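Local coordinates for adhesion and penetration protein autotransporter (PDB 3SYJ), which probably acts as a serine protease and promotes bacterial adherence and invasion by directly binding to a host cell structure, at residues 124-129 against 450-455; 407-412 against 426-431. All blocks are in the same frame, centred on the assembly; numbering follows the deposited sequence.

How the interactions relate
Interaction 1 lies where the protease part of the passenger domain meets the right-handed beta-helix, a protease loop set against a helix corner; interaction 2 lies beside it within the helix and joins two successive turns, the centres about 10 Å apart. In the chain 124-129 comes first, then 407-412, 426-431 and 450-455, so interaction 2 is nested inside the long loop closed by interaction 1. Strands 403-407, 423-427 and 449-452 are consecutive in one parallel sheet, and Gly450 O probably accepts a hydrogen bond from Val426 N. The corners touch as well, through Ser453 OG and Gly427 O, so the surface that receives the protease is itself tied from turn to turn.

Interaction 1: residues 124-129 against 450-455; sequences FVTEAA and GLVSGR
At the seam between the protease domain and the beta-helix, Thr126 and Glu127 of a protease loop pack on Val452 and Ser453, where strand 449-452 runs into a corner of the helix. Val452 aims its side chain at the loop. With CG1 beside the backbone N and anti to the carbonyl carbon (chi1 -64°), Val452 CG2 falls between the backbone N and the carbonyl carbon and reaches 3.3 Å from Thr126 OG1 and 4.0 Å from Glu127 CG, so one methyl touches both residues. The polar ends of that pair are engaged elsewhere: Thr126 OG1 bonds to Ser425 OG on the preceding strand, 423-427, whereas Glu127 OE1 bonds to Tyr96 OH within the protease. Ser453 CB sits 3.4 Å from both Thr126 O and Glu127 O, fitting against two successive carbonyls of the loop.

The corner also shapes the arginine that crosses the seam. Ser453 OG accepts the backbone N of Arg455, which makes an ST turn, and takes Arg455 NE in a nearly straight bond of 2.8 Å (173°) that lies almost in the guanidinium plane; the same hydroxyl bonds to Gly427 O in the preceding turn. With its NE held this way, the guanidinium reaches the loop, its edge toward Thr126 O and one face toward Ala129 N, which is offset toward the rim. Ala129 CB is near NH1. Arg455 NH2 makes a weak, bent bond to Thr126 O of 3.2 Å. A water completes the link, accepting from Arg455 NH2 at 2.8 Å while donating to Val125 O and Ala128 O.

Interaction 2: residues 407-412 against 426-431; sequences IGKGTL and VGDGKV
Asp428, at the corner that follows strand 423-427, lays its side chain against Ile407 and Gly408 in the preceding turn of the beta-helix. Asp428 CG is anti to the backbone N (chi1 -159°) and lies 3.5 Å from Gly408 O. The carboxylate reaches 407-412 through water: one molecule joins OD2 to Gly408 N, and two others join OD2 and OD1 to Lys409 NZ. Lys409 NZ and Asp428 OD2 remain 4.9 Å apart, so their opposite charges meet through solvent and not as a direct salt bridge.

Gly429, with positive phi, presses its bare CA into the bend of the other turn, 3.3 Å from Gly408 O in a CA-H...O contact and close to Gly410 O as well. Its N makes a weak bond back to Asp428 OD1.

Lys430 pairs with Thr411, and Val431 with Leu412, as parallel bridges. Lys430 N donates to Gly410 O at 3.2 Å; the bond is straight at the hydrogen (170°), but the donor stands above the carbonyl plane. Lys430 O then accepts Leu412 N at 2.7 Å and also receives a CA-H...O contact from Thr411 CA. The side chains of Lys430 and Thr411 lie alongside on one face, with Lys430 CB 3.8 Å from Thr411 OG1. A water links that hydroxyl to Lys430 NZ, which also bonds to Gln459 OE1.

Val431 and Leu412 share the buried face, Val431 CG2 meeting Leu412 CB at 4.1 Å. Both side chains touch Lys406 of strand 403-407, whose NZ bonds to Gly410 O and Asp428 O. On this face Leu412 continues onto Val392 and Trp394 of strand 391-394, while strand 455-460 flanks 430-433 on its other side.

Interaction 1: residues 124-129 against 450-455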
loop_
_atom_site.group_PDB
_atom_site.type_symbol
_atom_site.label_atom_id
_atom_site.label_comp_id
_atom_site.label_asym_id
_atom_site.label_seq_id
_atom_site.Cartn_x
_atom_site.Cartn_y
_atom_site.Cartn_z
ATOM N N PHE A 124 25.739 -52.510 -26.663
ATOM C CA PHE A 124 24.938 -52.330 -25.449
ATOM C C PHE A 124 23.739 -51.459 -25.799
ATOM O O PHE A 124 23.896 -50.437 -26.465
ATOM C CB PHE A 124 25.724 -51.630 -24.340
ATOM C CG PHE A 124 26.804 -52.469 -23.715
ATOM C CD1 PHE A 124 26.938 -53.807 -24.028
ATOM C CD2 PHE A 124 27.672 -51.910 -22.781
ATOM C CE1 PHE A 124 27.937 -54.571 -23.434
ATOM C CE2 PHE A 124 28.666 -52.673 -22.182
ATOM C CZ PHE A 124 28.801 -54.002 -22.509
ATOM N N VAL A 125 22.547 -51.851 -25.351
ATOM C CA VAL A 125 21.349 -51.060 -25.616
ATOM C C VAL A 125 21.223 -49.923 -24.609
ATOM O O VAL A 125 21.267 -50.149 -23.406
ATOM C CB VAL A 125 20.067 -51.926 -25.586
ATOM C CG1 VAL A 125 18.816 -51.038 -25.693
ATOM C CG2 VAL A 125 20.103 -52.983 -26.692
ATOM N N THR A 126 21.058 -48.702 -25.106
ATOM C CA THR A 126 21.050 -47.520 -24.247
ATOM C C THR A 126 19.646 -46.967 -23.979
ATOM O O THR A 126 19.433 -46.254 -23.001
ATOM C CB THR A 126 21.872 -46.388 -24.883
ATOM O OG1 THR A 126 21.376 -46.134 -26.206
ATOM C CG2 THR A 126 23.369 -46.764 -24.948
ATOM N N GLU A 127 18.691 -47.285 -24.850
ATOM C CA GLU A 127 17.375 -46.638 -24.820
ATOM C C GLU A 127 16.475 -47.104 -23.680
ATOM O O GLU A 127 15.528 -46.414 -23.314
ATOM C CB GLU A 127 16.650 -46.825 -26.162
ATOM C CG GLU A 127 17.209 -46.007 -27.331
ATOM C CD GLU A 127 18.471 -46.606 -27.937
ATOM O OE1 GLU A 127 18.838 -47.732 -27.545
ATOM O OE2 GLU A 127 19.097 -45.942 -28.805
ATOM N N ALA A 128 16.771 -48.273 -23.124
ATOM C CA ALA A 128 15.931 -48.866 -22.089
ATOM C C ALA A 128 16.725 -49.794 -21.174
ATOM O O ALA A 128 17.699 -50.426 -21.601
ATOM C CB ALA A 128 14.773 -49.634 -22.731
ATOM N N ALA A 129 16.298 -49.881 -19.919
ATOM C CA ALA A 129 16.904 -50.790 -18.961
ATOM C C ALA A 129 16.347 -52.180 -19.207
ATOM O O ALA A 129 15.145 -52.340 -19.381
ATOM C CB ALA A 129 16.586 -50.342 -17.545
ATOM N N GLY A 450 23.874 -38.354 -28.556
ATOM C CA GLY A 450 22.481 -38.496 -28.184
ATOM C C GLY A 450 22.307 -38.839 -26.713
ATOM O O GLY A 450 23.096 -39.590 -26.142
ATOM N N LEU A 451 21.274 -38.268 -26.098
ATOM C CA LEU A 451 20.846 -38.671 -24.764
ATOM C C LEU A 451 19.526 -39.452 -24.865
ATOM O O LEU A 451 18.561 -38.964 -25.461
ATOM C CB LEU A 451 20.661 -37.442 -23.880
ATOM C CG LEU A 451 21.920 -36.839 -23.259
ATOM C CD1 LEU A 451 21.678 -35.385 -22.898
ATOM C CD2 LEU A 451 22.318 -37.650 -22.033
ATOM N N VAL A 452 19.491 -40.659 -24.295
ATOM C CA VAL A 452 18.297 -41.499 -24.363
ATOM C C VAL A 452 18.025 -42.212 -23.047
ATOM O O VAL A 452 18.950 -42.505 -22.289
ATOM C CB VAL A 452 18.379 -42.557 -25.489
ATOM C CG1 VAL A 452 18.426 -41.889 -26.851
ATOM C CG2 VAL A 452 19.582 -43.465 -25.287
ATOM N N SER A 453 16.742 -42.479 -22.803
ATOM C CA SER A 453 16.250 -43.240 -21.646
ATOM C C SER A 453 16.068 -42.407 -20.387
ATOM O O SER A 453 15.628 -42.915 -19.367
ATOM C CB SER A 453 17.221 -44.341 -21.229
ATOM O OG SER A 453 18.076 -43.887 -20.192
ATOM N N GLY A 454 16.411 -41.127 -20.461
ATOM C CA GLY A 454 16.181 -40.219 -19.356
ATOM C C GLY A 454 17.107 -40.425 -18.166
ATOM O O GLY A 454 17.082 -39.640 -17.229
ATOM N N ARG A 455 17.928 -41.469 -18.189
ATOM C CA ARG A 455 18.812 -41.755 -17.058
ATOM C C ARG A 455 20.149 -41.019 -17.152
ATOM O O ARG A 455 20.866 -40.890 -16.161
ATOM C CB ARG A 455 19.082 -43.260 -16.940
ATOM C CG ARG A 455 17.852 -44.125 -16.743
ATOM C CD ARG A 455 18.207 -45.607 -16.921
ATOM N NE ARG A 455 18.649 -45.874 -18.287
ATOM C CZ ARG A 455 19.208 -47.007 -18.699
ATOM N NH1 ARG A 455 19.413 -48.011 -17.846
ATOM N NH2 ARG A 455 19.560 -47.138 -19.975
HETATM O O HOH W 1 20.189 -49.592 -21.189
#

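Interaction 2: residues 407-412 against 426-431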
loop_
_atom_site.group_PDB
_atom_site.type_symbol
_atom_site.label_atom_id
_atom_site.label_comp_id
_atom_site.label_asym_id
_atom_site.label_seq_id
_atom_site.Cartn_x
_atom_site.Cartn_y
_atom_site.Cartn_z
ATOM N N ILE A 407 26.640 -46.888 -20.686
ATOM C CA ILE A 407 25.634 -47.248 -19.696
ATOM C C ILE A 407 26.262 -47.322 -18.311
ATOM O O ILE A 407 27.435 -47.008 -18.143
ATOM C CB ILE A 407 24.929 -48.583 -20.034
ATOM C CG1 ILE A 407 25.939 -49.724 -20.161
ATOM C CG2 ILE A 407 24.132 -48.456 -21.317
ATOM C CD1 ILE A 407 25.286 -51.066 -20.443
ATOM N N GLY A 408 25.481 -47.736 -17.322
ATOM C CA GLY A 408 25.941 -47.723 -15.948
ATOM C C GLY A 408 25.743 -46.352 -15.322
ATOM O O GLY A 408 25.709 -45.329 -16.018
ATOM N N LYS A 409 25.599 -46.331 -14.002
ATOM C CA LYS A 409 25.358 -45.084 -13.292
ATOM C C LYS A 409 26.618 -44.230 -13.143
ATOM O O LYS A 409 26.532 -43.076 -12.739
ATOM C CB LYS A 409 24.773 -45.364 -11.906
ATOM C CG LYS A 409 23.382 -45.976 -11.906
ATOM C CD LYS A 409 22.952 -46.275 -10.482
ATOM C CE LYS A 409 21.626 -47.012 -10.450
ATOM N NZ LYS A 409 20.544 -46.205 -11.089
ATOM N N GLY A 410 27.780 -44.798 -13.459
ATOM C CA GLY A 410 29.043 -44.096 -13.279
ATOM C C GLY A 410 29.357 -43.059 -14.343
ATOM O O GLY A 410 28.575 -42.847 -15.276
ATOM N N THR A 411 30.521 -42.423 -14.201
ATOM C CA THR A 411 30.947 -41.331 -15.079
ATOM C C THR A 411 32.011 -41.733 -16.112
ATOM O O THR A 411 32.931 -42.487 -15.812
ATOM C CB THR A 411 31.468 -40.139 -14.249
ATOM O OG1 THR A 411 30.408 -39.641 -13.422
ATOM C CG2 THR A 411 31.970 -39.026 -15.151
ATOM N N LEU A 412 31.858 -41.227 -17.330
ATOM C CA LEU A 412 32.838 -41.407 -18.389
ATOM C C LEU A 412 33.373 -40.019 -18.683
ATOM O O LEU A 412 32.672 -39.195 -19.259
ATOM C CB LEU A 412 32.163 -41.930 -19.657
ATOM C CG LEU A 412 32.836 -42.973 -20.550
ATOM C CD1 LEU A 412 32.736 -42.556 -22.016
ATOM C CD2 LEU A 412 34.273 -43.215 -20.171
ATOM N N VAL A 426 24.360 -41.826 -24.954
ATOM C CA VAL A 426 24.476 -41.808 -23.506
ATOM C C VAL A 426 23.170 -42.273 -22.874
ATOM O O VAL A 426 22.201 -41.508 -22.775
ATOM C CB VAL A 426 24.816 -40.394 -23.000
ATOM C CG1 VAL A 426 25.056 -40.408 -21.475
ATOM C CG2 VAL A 426 26.020 -39.841 -23.755
ATOM N N GLY A 427 23.142 -43.532 -22.451
ATOM C CA GLY A 427 21.923 -44.124 -21.925
ATOM C C GLY A 427 21.786 -43.974 -20.421
ATOM O O GLY A 427 20.680 -43.829 -19.902
ATOM N N ASP A 428 22.914 -43.989 -19.712
ATOM C CA ASP A 428 22.879 -43.984 -18.250
ATOM C C ASP A 428 24.107 -43.286 -17.669
ATOM O O ASP A 428 25.178 -43.272 -18.282
ATOM C CB ASP A 428 22.777 -45.424 -17.720
ATOM C CG ASP A 428 22.240 -45.490 -16.302
ATOM O OD1 ASP A 428 21.956 -44.421 -15.716
ATOM O OD2 ASP A 428 22.100 -46.613 -15.769
ATOM N N GLY A 429 23.948 -42.696 -16.491
ATOM C CA GLY A 429 25.074 -42.086 -15.804
ATOM C C GLY A 429 25.494 -40.764 -16.416
ATOM O O GLY A 429 24.663 -40.014 -16.925
ATOM N N LYS A 430 26.787 -40.467 -16.352
ATOM C CA LYS A 430 27.291 -39.183 -16.821
ATOM C C LYS A 430 28.478 -39.315 -17.759
ATOM O O LYS A 430 29.367 -40.133 -17.556
ATOM C CB LYS A 430 27.672 -38.281 -15.650
ATOM C CG LYS A 430 27.936 -36.844 -16.063
ATOM C CD LYS A 430 28.832 -36.119 -15.068
ATOM C CE LYS A 430 28.117 -35.844 -13.761
ATOM N NZ LYS A 430 29.061 -35.224 -12.790
ATOM N N VAL A 431 28.467 -38.499 -18.803
ATOM C CA VAL A 431 29.590 -38.380 -19.708
ATOM C C VAL A 431 29.996 -36.928 -19.625
ATOM O O VAL A 431 29.176 -36.035 -19.857
ATOM C CB VAL A 431 29.177 -38.680 -21.151
ATOM C CG1 VAL A 431 30.228 -38.174 -22.125
ATOM C CG2 VAL A 431 28.914 -40.175 -21.338
HETATM O O HOH W 2 22.816 -48.648 -17.114
HETATM O O HOH W 3 20.836 -47.617 -13.711
HETATM O O HOH W 4 20.422 -44.354 -13.365
HETATM O O HOH W 5 30.652 -37.381 -11.465
#